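Local coordinates for protein cysteine desulfurase (Elizabethkingia anophelis NUHP1, PDB 5VPR) that probably removes sulfur from L-cysteine, giving L-alanine and a persulfide on a sulfur carrier, with pyridoxal 5'-phosphate as cofactor, at residues A[30-35]-A[396-401]. Sequence-based numbering, arbitrary orientation.
Sequences DLVYLD and FEEIDI
E398, in the first turn of helix 396-413, lies alongside V32 of strand 29-33, the two side chains running past each other in opposite directions. Its CB approaches V32 CG1 to 3.8 Å and its CG stays near the same methyl. Beyond CG the chain is extended (chi2 176°), which carries the carboxylate past the valine to the strand backbone. No direct hydrogen bond joins the segments; two waters bridge them instead. One water accepts from the backbone N of Y33 at 2.7 Å and lies 2.8 Å from E398 OE2; its approach to L31 O is long and weak. The second is within hydrogen-bonding distance of E398 OE2 (2.6 Å) and L31 O (2.8 Å). R16 forms a salt bridge with OE2 and N394 ND2 hydrogen-bonds OE1, which together probably favour the ionised carboxylate and fix its rotation. Three residues on, I401 crosses V32 at an angle, CG2 against CG2 at 4.0 Å. V32 CG1, anti to its own backbone N (chi1 178°), faces E398, while CG2 faces I401. I364 of strand 364-365, which pairs in parallel with strand 29-33, also touches V32 and I401. The contact thereby packs the C-terminal helix against the small sheet holding strand 29-33, in the small domain characteristic of fold-type I, class-V pyridoxal-phosphate enzymes.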
ATOM      1  N   ASP A  30       5.353  19.888 -18.209  1.00 55.93           N
ATOM      2  CA  ASP A  30       5.146  19.779 -16.776  1.00 53.38           C
ATOM      3  C   ASP A  30       4.854  18.330 -16.425  1.00 48.28           C
ATOM      4  O   ASP A  30       4.031  17.675 -17.070  1.00 47.90           O
ATOM      5  CB  ASP A  30       3.992  20.667 -16.319  1.00 58.61           C
ATOM      6  CG  ASP A  30       4.346  22.144 -16.336  1.00 71.10           C
ATOM      7  OD1 ASP A  30       5.536  22.480 -16.522  1.00 68.95           O
ATOM      8  OD2 ASP A  30       3.422  22.969 -16.156  1.00 74.72           O
ATOM      9  N   LEU A  31       5.560  17.819 -15.429  1.00 47.91           N
ATOM     10  CA  LEU A  31       5.270  16.484 -14.943  1.00 44.43           C
ATOM     11  C   LEU A  31       3.845  16.422 -14.412  1.00 51.47           C
ATOM     12  O   LEU A  31       3.440  17.248 -13.594  1.00 50.33           O
ATOM     13  CB  LEU A  31       6.254  16.112 -13.844  1.00 41.03           C
ATOM     14  CG  LEU A  31       5.935  14.798 -13.142  1.00 43.60           C
ATOM     15  CD1 LEU A  31       6.020  13.624 -14.124  1.00 44.30           C
ATOM     16  CD2 LEU A  31       6.878  14.606 -11.954  1.00 38.45           C
ATOM     17  N   VAL A  32       3.083  15.444 -14.886  1.00 48.18           N
ATOM     18  CA  VAL A  32       1.776  15.115 -14.332  1.00 41.96           C
ATOM     19  C   VAL A  32       1.893  13.680 -13.844  1.00 39.57           C
ATOM     20  O   VAL A  32       1.742  12.734 -14.627  1.00 42.28           O
ATOM     21  CB  VAL A  32       0.644  15.265 -15.351  1.00 46.25           C
ATOM     22  CG1 VAL A  32      -0.692  14.860 -14.720  1.00 47.05           C
ATOM     23  CG2 VAL A  32       0.597  16.710 -15.904  1.00 46.96           C
ATOM     24  N   TYR A  33       2.186  13.511 -12.557  1.00 39.61           N
ATOM     25  CA  TYR A  33       2.550  12.201 -12.020  1.00 37.35           C
ATOM     26  C   TYR A  33       1.289  11.521 -11.503  1.00 42.77           C
ATOM     27  O   TYR A  33       0.780  11.865 -10.427  1.00 38.18           O
ATOM     28  CB  TYR A  33       3.594  12.336 -10.921  1.00 37.20           C
ATOM     29  CG  TYR A  33       4.080  10.987 -10.467  1.00 38.26           C
ATOM     30  CD1 TYR A  33       4.968  10.258 -11.256  1.00 40.27           C
ATOM     31  CD2 TYR A  33       3.620  10.415  -9.281  1.00 36.28           C
ATOM     32  CE1 TYR A  33       5.415   8.989 -10.860  1.00 36.88           C
ATOM     33  CE2 TYR A  33       4.058   9.130  -8.871  1.00 35.96           C
ATOM     34  CZ  TYR A  33       4.964   8.431  -9.677  1.00 39.34           C
ATOM     35  OH  TYR A  33       5.432   7.170  -9.324  1.00 36.75           O
ATOM     36  N   LEU A  34       0.780  10.557 -12.272  1.00 37.89           N
ATOM     37  CA  LEU A  34      -0.419   9.796 -11.914  1.00 39.82           C
ATOM     38  C   LEU A  34      -0.128   8.299 -11.868  1.00 37.82           C
ATOM     39  O   LEU A  34      -0.935   7.470 -12.299  1.00 38.86           O
ATOM     40  CB  LEU A  34      -1.560  10.093 -12.887  1.00 40.77           C
ATOM     41  CG  LEU A  34      -1.898  11.577 -13.038  1.00 41.60           C
ATOM     42  CD1 LEU A  34      -2.854  11.791 -14.205  1.00 44.07           C
ATOM     43  CD2 LEU A  34      -2.484  12.124 -11.744  1.00 47.62           C
ATOM     44  N   ASP A  35       1.039   7.933 -11.348  1.00 37.07           N
ATOM     45  CA  ASP A  35       1.429   6.541 -11.177  1.00 38.24           C
ATOM     46  C   ASP A  35       1.707   6.264  -9.703  1.00 42.39           C
ATOM     47  O   ASP A  35       2.636   5.531  -9.338  1.00 37.64           O
ATOM     48  CB  ASP A  35       2.644   6.216 -12.042  1.00 41.05           C
ATOM     49  CG  ASP A  35       2.864   4.722 -12.207  1.00 45.35           C
ATOM     50  OD1 ASP A  35       1.892   3.947 -12.073  1.00 38.83           O
ATOM     51  OD2 ASP A  35       4.019   4.325 -12.463  1.00 43.03           O
ATOM     52  N   PHE A 396      -7.222  18.817  -9.840  1.00 50.34           N
ATOM     53  CA  PHE A 396      -8.220  18.719 -10.900  1.00 59.41           C
ATOM     54  C   PHE A 396      -7.660  19.222 -12.230  1.00 58.09           C
ATOM     55  O   PHE A 396      -7.971  18.669 -13.291  1.00 61.20           O
ATOM     56  CB  PHE A 396      -9.482  19.486 -10.503  1.00 61.12           C
ATOM     57  CG  PHE A 396     -10.122  18.968  -9.249  1.00 67.40           C
ATOM     58  CD1 PHE A 396     -10.845  17.782  -9.266  1.00 68.08           C
ATOM     59  CD2 PHE A 396      -9.990  19.652  -8.050  1.00 71.89           C
ATOM     60  CE1 PHE A 396     -11.430  17.290  -8.111  1.00 67.99           C
ATOM     61  CE2 PHE A 396     -10.569  19.163  -6.885  1.00 75.91           C
ATOM     62  CZ  PHE A 396     -11.291  17.983  -6.917  1.00 71.18           C
ATOM     63  N   GLU A 397      -6.816  20.257 -12.193  1.00 53.01           N
ATOM     64  CA  GLU A 397      -6.187  20.724 -13.426  1.00 65.34           C
ATOM     65  C   GLU A 397      -5.353  19.620 -14.068  1.00 55.93           C
ATOM     66  O   GLU A 397      -5.302  19.507 -15.300  1.00 52.66           O
ATOM     67  CB  GLU A 397      -5.330  21.962 -13.153  1.00 64.68           C
ATOM     68  N   GLU A 398      -4.717  18.776 -13.251  1.00 51.13           N
ATOM     69  CA  GLU A 398      -3.942  17.677 -13.818  1.00 53.11           C
ATOM     70  C   GLU A 398      -4.843  16.629 -14.458  1.00 57.11           C
ATOM     71  O   GLU A 398      -4.465  16.023 -15.468  1.00 46.98           O
ATOM     72  CB  GLU A 398      -3.062  17.036 -12.748  1.00 48.66           C
ATOM     73  CG  GLU A 398      -1.849  17.868 -12.368  1.00 49.46           C
ATOM     74  CD  GLU A 398      -1.052  17.233 -11.239  1.00 48.47           C
ATOM     75  OE1 GLU A 398      -1.651  16.463 -10.453  1.00 46.80           O
ATOM     76  OE2 GLU A 398       0.167  17.505 -11.136  1.00 44.68           O
ATOM     77  N   ILE A 399      -6.036  16.406 -13.895  1.00 47.45           N
ATOM     78  CA  ILE A 399      -6.961  15.450 -14.495  1.00 52.64           C
ATOM     79  C   ILE A 399      -7.438  15.938 -15.863  1.00 51.49           C
ATOM     80  O   ILE A 399      -7.587  15.145 -16.800  1.00 55.07           O
ATOM     81  CB  ILE A 399      -8.135  15.174 -13.540  1.00 48.68           C
ATOM     82  CG1 ILE A 399      -7.621  14.392 -12.314  1.00 47.55           C
ATOM     83  CG2 ILE A 399      -9.222  14.431 -14.263  1.00 49.97           C
ATOM     84  CD1 ILE A 399      -8.633  14.253 -11.184  1.00 49.28           C
ATOM     85  N   ASP A 400      -7.672  17.245 -16.009  1.00 57.23           N
ATOM     86  CA  ASP A 400      -8.037  17.776 -17.322  1.00 58.19           C
ATOM     87  C   ASP A 400      -6.919  17.556 -18.331  1.00 58.24           C
ATOM     88  O   ASP A 400      -7.179  17.238 -19.497  1.00 54.46           O
ATOM     89  CB  ASP A 400      -8.378  19.261 -17.226  1.00 61.73           C
ATOM     90  CG  ASP A 400      -9.591  19.522 -16.362  1.00 68.74           C
ATOM     91  OD1 ASP A 400     -10.444  18.616 -16.222  1.00 70.90           O
ATOM     92  OD2 ASP A 400      -9.686  20.640 -15.818  1.00 65.35           O
ATOM     93  N   ILE A 401      -5.664  17.705 -17.894  1.00 56.29           N
ATOM     94  CA  ILE A 401      -4.531  17.438 -18.775  1.00 56.14           C
ATOM     95  C   ILE A 401      -4.521  15.975 -19.192  1.00 52.87           C
ATOM     96  O   ILE A 401      -4.247  15.643 -20.353  1.00 55.89           O
ATOM     97  CB  ILE A 401      -3.217  17.848 -18.082  1.00 58.47           C
ATOM     98  CG1 ILE A 401      -3.156  19.369 -17.927  1.00 58.56           C
ATOM     99  CG2 ILE A 401      -2.003  17.331 -18.847  1.00 55.64           C
ATOM    100  CD1 ILE A 401      -1.928  19.842 -17.201  1.00 63.07           C
TER
HETATM  101  O   HOH W   1       2.262  15.679 -10.893  1.00 41.59           O
HETATM  102  O   HOH W   2       1.382  18.971 -12.934  1.00 50.11           O